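Local atomic coordinates of NIF3-related protein (Bacillus cereus, PDB entry 2GX8), a protein that is of unknown function but belongs to the Nif3 family, binding a pair of zinc ions at a conserved dimetal motif and carrying a probable regulatory domain. Residues 66-71 and 78-83; 143-148 and 285-290; 356-361 and 390-395. All blocks are in the same frame, centred on the assembly; numbering follows the deposited sequence.

Interaction 1 of 3, residues 66-71 and 78-83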
loop_
_atom_site.group_PDB
_atom_site.type_symbol
_atom_site.label_atom_id
_atom_site.label_comp_id
_atom_site.label_asym_id
_atom_site.label_seq_id
_atom_site.Cartn_x
_atom_site.Cartn_y
_atom_site.Cartn_z
ATOM N N HIS C 66 -23.199 -19.198 35.916
ATOM C CA HIS C 66 -23.582 -17.786 35.859
ATOM C C HIS C 66 -22.826 -17.072 34.772
ATOM O O HIS C 66 -21.639 -17.313 34.596
ATOM C CB HIS C 66 -23.224 -17.057 37.149
ATOM C CG HIS C 66 -24.008 -17.483 38.346
ATOM N ND1 HIS C 66 -23.667 -18.583 39.108
ATOM C CD2 HIS C 66 -25.084 -16.926 38.949
ATOM C CE1 HIS C 66 -24.523 -18.703 40.105
ATOM N NE2 HIS C 66 -25.390 -17.708 40.032
ATOM N N VAL C 67 -23.512 -16.174 34.071
ATOM C CA VAL C 67 -22.919 -15.371 32.977
ATOM C C VAL C 67 -23.224 -13.884 33.205
ATOM O O VAL C 67 -24.297 -13.551 33.718
ATOM C CB VAL C 67 -23.505 -15.796 31.600
ATOM C CG1 VAL C 67 -22.729 -15.227 30.454
ATOM C CG2 VAL C 67 -23.524 -17.352 31.483
ATOM N N LEU C 68 -22.297 -12.993 32.810
ATOM C CA LEU C 68 -22.504 -11.554 32.957
ATOM C C LEU C 68 -22.545 -10.831 31.600
ATOM O O LEU C 68 -21.644 -11.015 30.753
ATOM C CB LEU C 68 -21.388 -10.931 33.816
ATOM C CG LEU C 68 -21.492 -9.461 34.240
ATOM C CD1 LEU C 68 -22.663 -9.251 35.196
ATOM C CD2 LEU C 68 -20.194 -8.989 34.901
ATOM N N ILE C 69 -23.576 -10.016 31.390
ATOM C CA ILE C 69 -23.636 -9.232 30.183
ATOM C C ILE C 69 -23.067 -7.849 30.526
ATOM O O ILE C 69 -23.529 -7.193 31.474
ATOM C CB ILE C 69 -25.061 -9.082 29.638
ATOM C CG1 ILE C 69 -25.804 -10.429 29.654
ATOM C CG2 ILE C 69 -25.013 -8.560 28.229
ATOM C CD1 ILE C 69 -25.118 -11.482 28.807
ATOM N N ALA C 70 -22.074 -7.414 29.751
ATOM C CA ALA C 70 -21.439 -6.109 29.964
ATOM C C ALA C 70 -21.362 -5.307 28.687
ATOM O O ALA C 70 -21.478 -5.867 27.600
ATOM C CB ALA C 70 -20.014 -6.293 30.532
ATOM N N LEU C 71 -21.158 -3.996 28.831
ATOM C CA LEU C 71 -20.905 -3.134 27.692
ATOM C C LEU C 71 -19.362 -3.006 27.589
ATOM O O LEU C 71 -18.750 -3.415 26.592
ATOM C CB LEU C 71 -21.625 -1.787 27.844
ATOM C CG LEU C 71 -21.271 -0.682 26.833
ATOM C CD1 LEU C 71 -21.679 -1.087 25.448
ATOM C CD2 LEU C 71 -21.904 0.654 27.178
ATOM N N VAL C 78 -15.197 -6.854 36.167
ATOM C CA VAL C 78 -14.592 -8.155 36.449
ATOM C C VAL C 78 -14.776 -8.497 37.944
ATOM O O VAL C 78 -15.086 -9.646 38.276
ATOM C CB VAL C 78 -13.092 -8.250 35.988
ATOM C CG1 VAL C 78 -12.564 -9.658 36.183
ATOM C CG2 VAL C 78 -12.943 -7.907 34.514
ATOM N N ASP C 79 -14.617 -7.507 38.835
ATOM C CA ASP C 79 -14.851 -7.725 40.270
ATOM C C ASP C 79 -16.287 -8.201 40.474
ATOM O O ASP C 79 -16.551 -9.019 41.354
ATOM C CB ASP C 79 -14.679 -6.453 41.126
ATOM C CG ASP C 79 -13.241 -5.971 41.238
ATOM O OD1 ASP C 79 -12.282 -6.748 41.004
ATOM O OD2 ASP C 79 -13.080 -4.785 41.601
ATOM N N GLU C 80 -17.208 -7.670 39.665
ATOM C CA GLU C 80 -18.632 -8.004 39.770
ATOM C C GLU C 80 -18.901 -9.451 39.371
ATOM O O GLU C 80 -19.725 -10.139 39.975
ATOM C CB GLU C 80 -19.458 -7.073 38.897
ATOM C CG GLU C 80 -20.957 -7.195 39.112
ATOM C CD GLU C 80 -21.759 -6.340 38.155
ATOM O OE1 GLU C 80 -22.863 -5.893 38.546
ATOM O OE2 GLU C 80 -21.273 -6.099 37.024
ATOM N N ALA C 81 -18.180 -9.898 38.347
ATOM C CA ALA C 81 -18.300 -11.245 37.844
ATOM C C ALA C 81 -17.794 -12.244 38.893
ATOM O O ALA C 81 -18.302 -13.364 38.994
ATOM C CB ALA C 81 -17.534 -11.379 36.553
ATOM N N ILE C 82 -16.803 -11.822 39.675
ATOM C CA ILE C 82 -16.244 -12.645 40.744
ATOM C C ILE C 82 -17.202 -12.712 41.950
ATOM O O ILE C 82 -17.309 -13.768 42.619
ATOM C CB ILE C 82 -14.829 -12.139 41.122
ATOM C CG1 ILE C 82 -13.943 -12.181 39.890
ATOM C CG2 ILE C 82 -14.183 -12.980 42.197
ATOM C CD1 ILE C 82 -12.599 -11.584 40.102
ATOM N N GLN C 83 -17.927 -11.623 42.221
ATOM C CA GLN C 83 -18.866 -11.636 43.361
ATOM C C GLN C 83 -20.146 -12.416 43.050
ATOM O O GLN C 83 -20.926 -12.745 43.956
ATOM C CB GLN C 83 -19.204 -10.217 43.839
ATOM C CG GLN C 83 -18.044 -9.466 44.497
ATOM C CD GLN C 83 -17.588 -10.055 45.860
ATOM O OE1 GLN C 83 -16.405 -9.978 46.215
ATOM N NE2 GLN C 83 -18.526 -10.636 46.620
#

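Interaction 2 of 3, residues 143-148 and 285-290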
loop_
_atom_site.group_PDB
_atom_site.type_symbol
_atom_site.label_atom_id
_atom_site.label_comp_id
_atom_site.label_asym_id
_atom_site.label_seq_id
_atom_site.Cartn_x
_atom_site.Cartn_y
_atom_site.Cartn_z
ATOM N N GLU C 143 -36.986 1.571 20.589
ATOM C CA GLU C 143 -38.097 1.291 21.507
ATOM C C GLU C 143 -38.045 2.273 22.643
ATOM O O GLU C 143 -39.035 2.895 22.966
ATOM C CB GLU C 143 -37.977 -0.087 22.154
ATOM C CG GLU C 143 -37.999 -1.310 21.232
ATOM C CD GLU C 143 -37.563 -2.627 21.961
ATOM O OE1 GLU C 143 -37.776 -2.732 23.208
ATOM O OE2 GLU C 143 -37.016 -3.552 21.278
ATOM N N ALA C 144 -36.866 2.406 23.250
ATOM C CA ALA C 144 -36.657 3.283 24.404
ATOM C C ALA C 144 -37.128 4.706 24.119
ATOM O O ALA C 144 -37.704 5.365 24.987
ATOM C CB ALA C 144 -35.191 3.268 24.806
ATOM N N LEU C 145 -36.884 5.150 22.883
ATOM C CA LEU C 145 -37.305 6.462 22.415
ATOM C C LEU C 145 -38.789 6.559 21.992
ATOM O O LEU C 145 -39.302 7.651 21.785
ATOM C CB LEU C 145 -36.425 6.896 21.248
ATOM C CG LEU C 145 -34.961 7.214 21.553
ATOM C CD1 LEU C 145 -34.268 7.533 20.242
ATOM C CD2 LEU C 145 -34.781 8.341 22.591
ATOM N N GLY C 146 -39.470 5.426 21.849
ATOM C CA GLY C 146 -40.858 5.424 21.396
ATOM C C GLY C 146 -40.998 5.632 19.886
ATOM O O GLY C 146 -42.001 6.163 19.414
ATOM N N LEU C 147 -39.999 5.222 19.116
ATOM C CA LEU C 147 -40.058 5.371 17.670
ATOM C C LEU C 147 -40.903 4.263 17.031
ATOM O O LEU C 147 -40.804 3.080 17.405
ATOM C CB LEU C 147 -38.663 5.375 17.042
ATOM C CG LEU C 147 -37.605 6.417 17.386
ATOM C CD1 LEU C 147 -36.586 6.387 16.283
ATOM C CD2 LEU C 147 -38.163 7.830 17.501
ATOM N N GLN C 148 -41.705 4.664 16.045
ATOM C CA GLN C 148 -42.592 3.770 15.297
ATOM C C GLN C 148 -42.201 3.642 13.822
ATOM O O GLN C 148 -41.487 4.498 13.279
ATOM C CB GLN C 148 -43.998 4.282 15.419
ATOM C CG GLN C 148 -44.437 4.253 16.845
ATOM C CD GLN C 148 -45.464 5.283 17.137
ATOM O OE1 GLN C 148 -46.333 5.576 16.310
ATOM N NE2 GLN C 148 -45.378 5.862 18.328
ATOM N N ALA C 285 -34.646 16.608 22.745
ATOM C CA ALA C 285 -33.405 16.441 23.525
ATOM C C ALA C 285 -33.647 16.057 24.980
ATOM O O ALA C 285 -32.919 15.220 25.495
ATOM C CB ALA C 285 -32.615 17.682 23.481
ATOM N N GLU C 286 -34.643 16.684 25.632
ATOM C CA GLU C 286 -35.062 16.334 27.001
ATOM C C GLU C 286 -35.585 14.917 27.024
ATOM O O GLU C 286 -35.232 14.132 27.908
ATOM C CB GLU C 286 -36.179 17.266 27.538
ATOM C CG GLU C 286 -35.682 18.648 27.901
ATOM C CD GLU C 286 -34.511 18.580 28.884
ATOM O OE1 GLU C 286 -34.724 17.955 29.954
ATOM O OE2 GLU C 286 -33.401 19.134 28.585
ATOM N N HIS C 287 -36.442 14.608 26.049
ATOM C CA HIS C 287 -36.998 13.276 25.901
ATOM C C HIS C 287 -35.869 12.261 25.741
ATOM O O HIS C 287 -35.925 11.207 26.337
ATOM C CB HIS C 287 -37.941 13.201 24.720
ATOM C CG HIS C 287 -38.541 11.845 24.521
ATOM N ND1 HIS C 287 -38.166 11.007 23.492
ATOM C CD2 HIS C 287 -39.483 11.173 25.229
ATOM C CE1 HIS C 287 -38.847 9.879 23.574
ATOM N NE2 HIS C 287 -39.646 9.948 24.625
ATOM N N VAL C 288 -34.840 12.570 24.964
ATOM C CA VAL C 288 -33.691 11.651 24.885
ATOM C C VAL C 288 -33.054 11.399 26.252
ATOM O O VAL C 288 -32.653 10.282 26.538
ATOM C CB VAL C 288 -32.646 12.140 23.900
ATOM C CG1 VAL C 288 -31.306 11.383 24.058
ATOM C CG2 VAL C 288 -33.199 11.989 22.503
ATOM N N LYS C 289 -33.017 12.417 27.113
ATOM C CA LYS C 289 -32.369 12.288 28.435
ATOM C C LYS C 289 -33.127 11.405 29.397
ATOM O O LYS C 289 -32.544 10.567 30.070
ATOM C CB LYS C 289 -32.094 13.663 29.080
ATOM C CG LYS C 289 -31.208 14.567 28.234
ATOM C CD LYS C 289 -30.457 15.630 29.021
ATOM C CE LYS C 289 -31.360 16.679 29.591
ATOM N NZ LYS C 289 -30.603 17.600 30.484
ATOM N N GLN C 290 -34.435 11.607 29.458
ATOM C CA GLN C 290 -35.298 10.857 30.347
ATOM C C GLN C 290 -35.389 9.436 29.852
ATOM O O GLN C 290 -35.252 8.471 30.608
ATOM C CB GLN C 290 -36.684 11.547 30.414
ATOM C CG GLN C 290 -37.818 10.778 31.099
ATOM C CD GLN C 290 -38.567 9.813 30.154
ATOM O OE1 GLN C 290 -39.086 8.781 30.588
ATOM N NE2 GLN C 290 -38.616 10.149 28.859
#

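Interaction 3 of 3, residues 356-361 and 390-395. With ZN (zinc ion), chain L; ZN (zinc ion), chain M.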
loop_
_atom_site.group_PDB
_atom_site.type_symbol
_atom_site.label_atom_id
_atom_site.label_comp_id
_atom_site.label_asym_id
_atom_site.label_seq_id
_atom_site.Cartn_x
_atom_site.Cartn_y
_atom_site.Cartn_z
ATOM N N GLY C 356 -24.268 10.538 24.254
ATOM C CA GLY C 356 -23.077 9.808 24.649
ATOM C C GLY C 356 -23.130 8.372 24.167
ATOM O O GLY C 356 -24.203 7.753 24.087
ATOM N N HIS C 357 -21.953 7.838 23.851
ATOM C CA HIS C 357 -21.775 6.478 23.378
ATOM C C HIS C 357 -22.327 5.477 24.424
ATOM O O HIS C 357 -22.849 4.431 24.085
ATOM C CB HIS C 357 -20.270 6.260 23.195
ATOM C CG HIS C 357 -19.890 5.062 22.387
ATOM N ND1 HIS C 357 -18.899 5.110 21.429
ATOM C CD2 HIS C 357 -20.320 3.777 22.419
ATOM C CE1 HIS C 357 -18.728 3.910 20.906
ATOM N NE2 HIS C 357 -19.596 3.086 21.476
ATOM N N ASN C 358 -22.236 5.838 25.697
ATOM C CA ASN C 358 -22.659 4.968 26.771
ATOM C C ASN C 358 -24.140 4.638 26.801
ATOM O O ASN C 358 -24.527 3.803 27.591
ATOM C CB ASN C 358 -22.221 5.535 28.116
ATOM C CG ASN C 358 -22.404 4.562 29.258
ATOM O OD1 ASN C 358 -21.622 3.618 29.423
ATOM N ND2 ASN C 358 -23.417 4.805 30.080
ATOM N N VAL C 359 -24.966 5.260 25.957
ATOM C CA VAL C 359 -26.386 4.915 25.947
ATOM C C VAL C 359 -26.621 3.501 25.395
ATOM O O VAL C 359 -27.722 2.978 25.469
ATOM C CB VAL C 359 -27.282 5.968 25.218
ATOM C CG1 VAL C 359 -27.057 7.341 25.812
ATOM C CG2 VAL C 359 -27.029 5.991 23.724
ATOM N N GLU C 360 -25.582 2.900 24.821
ATOM C CA GLU C 360 -25.635 1.514 24.350
ATOM C C GLU C 360 -25.731 0.529 25.498
ATOM O O GLU C 360 -25.855 -0.657 25.294
ATOM C CB GLU C 360 -24.376 1.155 23.599
ATOM C CG GLU C 360 -24.315 1.764 22.264
ATOM C CD GLU C 360 -23.123 1.227 21.501
ATOM O OE1 GLU C 360 -22.035 1.086 22.104
ATOM O OE2 GLU C 360 -23.285 0.922 20.303
ATOM N N LYS C 361 -25.634 1.038 26.713
ATOM C CA LYS C 361 -25.751 0.243 27.910
ATOM C C LYS C 361 -27.101 -0.504 27.957
ATOM O O LYS C 361 -27.253 -1.451 28.723
ATOM C CB LYS C 361 -25.600 1.177 29.113
ATOM C CG LYS C 361 -26.746 2.177 29.232
ATOM C CD LYS C 361 -26.600 3.011 30.464
ATOM C CE LYS C 361 -27.785 3.959 30.670
ATOM N NZ LYS C 361 -27.658 5.231 29.962
ATOM N N HIS C 390 -21.976 1.500 36.173
ATOM C CA HIS C 390 -22.092 2.595 35.250
ATOM C C HIS C 390 -20.701 2.839 34.628
ATOM O O HIS C 390 -19.746 3.116 35.355
ATOM C CB HIS C 390 -22.565 3.815 36.037
ATOM C CG HIS C 390 -22.782 5.027 35.193
ATOM N ND1 HIS C 390 -23.896 5.187 34.394
ATOM C CD2 HIS C 390 -22.029 6.137 35.018
ATOM C CE1 HIS C 390 -23.819 6.344 33.761
ATOM N NE2 HIS C 390 -22.698 6.942 34.124
ATOM N N THR C 391 -20.576 2.752 33.305
ATOM C CA THR C 391 -19.254 2.914 32.690
ATOM C C THR C 391 -19.066 4.095 31.739
ATOM O O THR C 391 -18.178 4.054 30.896
ATOM C CB THR C 391 -18.802 1.633 31.957
ATOM O OG1 THR C 391 -19.791 1.283 30.980
ATOM C CG2 THR C 391 -18.631 0.466 32.930
ATOM N N ASP C 392 -19.882 5.134 31.884
ATOM C CA ASP C 392 -19.746 6.328 31.088
ATOM C C ASP C 392 -18.550 7.088 31.643
ATOM O O ASP C 392 -18.523 7.439 32.827
ATOM C CB ASP C 392 -21.000 7.181 31.251
ATOM C CG ASP C 392 -21.172 8.244 30.149
ATOM O OD1 ASP C 392 -22.247 8.870 30.145
ATOM O OD2 ASP C 392 -20.287 8.438 29.276
ATOM N N PRO C 393 -17.520 7.309 30.816
ATOM C CA PRO C 393 -16.346 8.067 31.314
ATOM C C PRO C 393 -16.589 9.545 31.540
ATOM O O PRO C 393 -15.786 10.181 32.208
ATOM C CB PRO C 393 -15.305 7.893 30.216
ATOM C CG PRO C 393 -16.014 7.415 29.006
ATOM C CD PRO C 393 -17.346 6.817 29.439
ATOM N N PHE C 394 -17.704 10.071 31.037
ATOM C CA PHE C 394 -18.048 11.501 31.099
ATOM C C PHE C 394 -19.118 11.946 32.102
ATOM O O PHE C 394 -20.127 11.272 32.283
ATOM C CB PHE C 394 -18.584 11.967 29.737
ATOM C CG PHE C 394 -17.645 11.756 28.610
ATOM C CD1 PHE C 394 -17.870 10.739 27.686
ATOM C CD2 PHE C 394 -16.516 12.569 28.463
ATOM C CE1 PHE C 394 -16.975 10.499 26.640
ATOM C CE2 PHE C 394 -15.622 12.348 27.412
ATOM C CZ PHE C 394 -15.852 11.312 26.497
ATOM N N ILE C 395 -18.890 13.130 32.693
ATOM C CA ILE C 395 -19.795 13.798 33.591
ATOM C C ILE C 395 -20.015 15.194 33.033
ATOM O O ILE C 395 -19.062 15.935 32.802
ATOM C CB ILE C 395 -19.174 13.966 34.982
ATOM C CG1 ILE C 395 -18.795 12.604 35.580
ATOM C CG2 ILE C 395 -20.103 14.720 35.906
ATOM C CD1 ILE C 395 -18.025 12.707 36.914
HETATM ZN ZN ZN L . -19.856 1.049 20.874
HETATM ZN ZN ZN M . -22.248 -0.761 19.436
HETATM O O HOH W 1 -20.453 8.209 26.725
HETATM O O HOH W 2 -23.237 2.635 31.995
#

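Interaction 1 of 3, residues 66-71 and 78-83
Leu68 rises from strand 66-70 and meets Glu80 and Ala81 on helix 75-84, the helix of the beta-alpha-beta unit formed by strand 66-70, helix 75-84 and strand 88-91. The backbones approach most closely at Leu68 and Ala81, whose CA atoms are 6.5 Å apart. With CG swung anti to the backbone N (chi1 -173°), the leucine presents both methyl groups to the helix. Its CD2 does most of the touching, lying 3.9 Å from Ala81 CB and 3.7 Å from Glu80 OE2. CD1 flanks the same carboxylate oxygen from slightly farther off.

The glutamate is stretched out along its length, and it crosses the leucine side chain at about a right angle, bringing OE2 up to the two methyl groups. Leucine suits the strand position because one fork can touch two residues of a helix turn. Alanine suits the helix because its short side chain lets the strand come near, and its methyl also rests on Ile89 of strand 88-91.

The Glu80 carboxylate is held in place by OE2 bonding to the hydroxyl OG of Ser387 and OE1 to the backbone N of Gln388, just beyond strand 383-386, which pairs with strand 66-70. Leucine methyls offer no donor or acceptor, so the contact with Leu68 is van der Waals. They border a carboxylate whose polar needs are met elsewhere, and the shielding they give probably strengthens those bonds.

Interaction 2 of 3, residues 143-148 and 285-290
Leu145, in the last turn of helix 137-145, gives up the most surface here, packing against Val288 and His287 of helix 281-292. Its CG stands anti to the carbonyl carbon (chi1 -68°), which carries the branched end across to the other helix, where CD2 lies 4.0 Å from Val288 CG2. The two side chains meet at a slant, methyl against methyl. A leucine can span the gap between the helices, while the compact beta-branched valine offers a firm surface close to its own backbone; the CA atoms of this pair are 6.8 Å apart.

His287 contributes the next largest share. With CG anti to the backbone N (chi1 180°), its imidazole reaches the C-terminal end of helix 137-145 and turns an edge to the Leu145 carbonyl group. The modelled approach of that edge is too close to be trusted in detail. ND1, covered by the contact, has no polar partner in the model.

Beside this ring the helix ends in a Schellman motif, in which Gly146 takes a positive phi of 78°, an angle readily adopted without a side chain, and its N bonds to Glu143 O at 2.8 Å.

Leu145 packs further along helix 281-292 on Ser291 and Leu292, and Ala144 also rests on Leu292. Past the turn, Gln148 bonds through its backbone to Tyr274 and through NE2 to Gln276 OE1, both on strand 270-280, and Val397 of the second subunit packs on Ala285.

Interaction 3 of 3, residues 356-361 and 390-395
Asn358 meets Asp392 almost face on, its amide plane stacked over the carboxylate with only 12° between them. The side chain starts from a short 3-10 turn, 357-361, and chi1 of -169° sets CG anti to the backbone N, sending the amide over to the loop 390-395. At its root, CB lies 3.5 Å from Asp392 CG. One atom farther, CG comes within 3.6 Å of Asp392 CB, and the two side chains overlap at a slant.

At the tip the two polar atoms part company. OD1 lies near Thr391, whose OG1 is hydrogen-bonded to Asp72, and has its strongest bond with Tyr339 OH of the second subunit. ND2 lies 3.6 Å from Asp392 CB and near His390 CE1, and gives a hydrogen to a water at 2.9 Å that also accepts from Thr391 N. A second water joins the backbone to the carboxylate: it accepts from Asn358 N and donates to Asp392 OD2 at 2.6 Å.

Asparagine suits the place because its flat amide can stack while donating and accepting at once. In sequence it lies between two metal ligands, His357 and Glu360. His357 NE2 binds one zinc at 2.1 Å, and Glu360 bridges both ions, OE1 to that zinc and OE2 to the other at 2.2 Å; His93 completes the first set, His92 and Asp131 the second.

Stack and waters tie the zinc-binding turn to the loop 390-395, while OD1 ties it to Tyr339 of the second subunit, so one amide is held on several sides and its flip is probably restricted.

From the N terminus, interaction 1 closes a short loop within a beta-alpha-beta unit. Interaction 2 then spans 136 intervening residues, about half of them strand, bringing helix 281-292 back against the end of helix 137-145. Interaction 3 closes a loop of 28 residues containing helix 362-377 and strand 383-386. The three follow in series along the chain, without nesting or crossing. In space, interactions 1 and 3 touch: Leu71 CD2 packs 3.7 Å from Asn358 OD1, joining Leu71 of segment 66-71 to the zinc-binding turn. Interaction 2 stays apart, its nearest atoms about 6 Å from interaction 3, yet all three segment pairs come within reach of the second subunit.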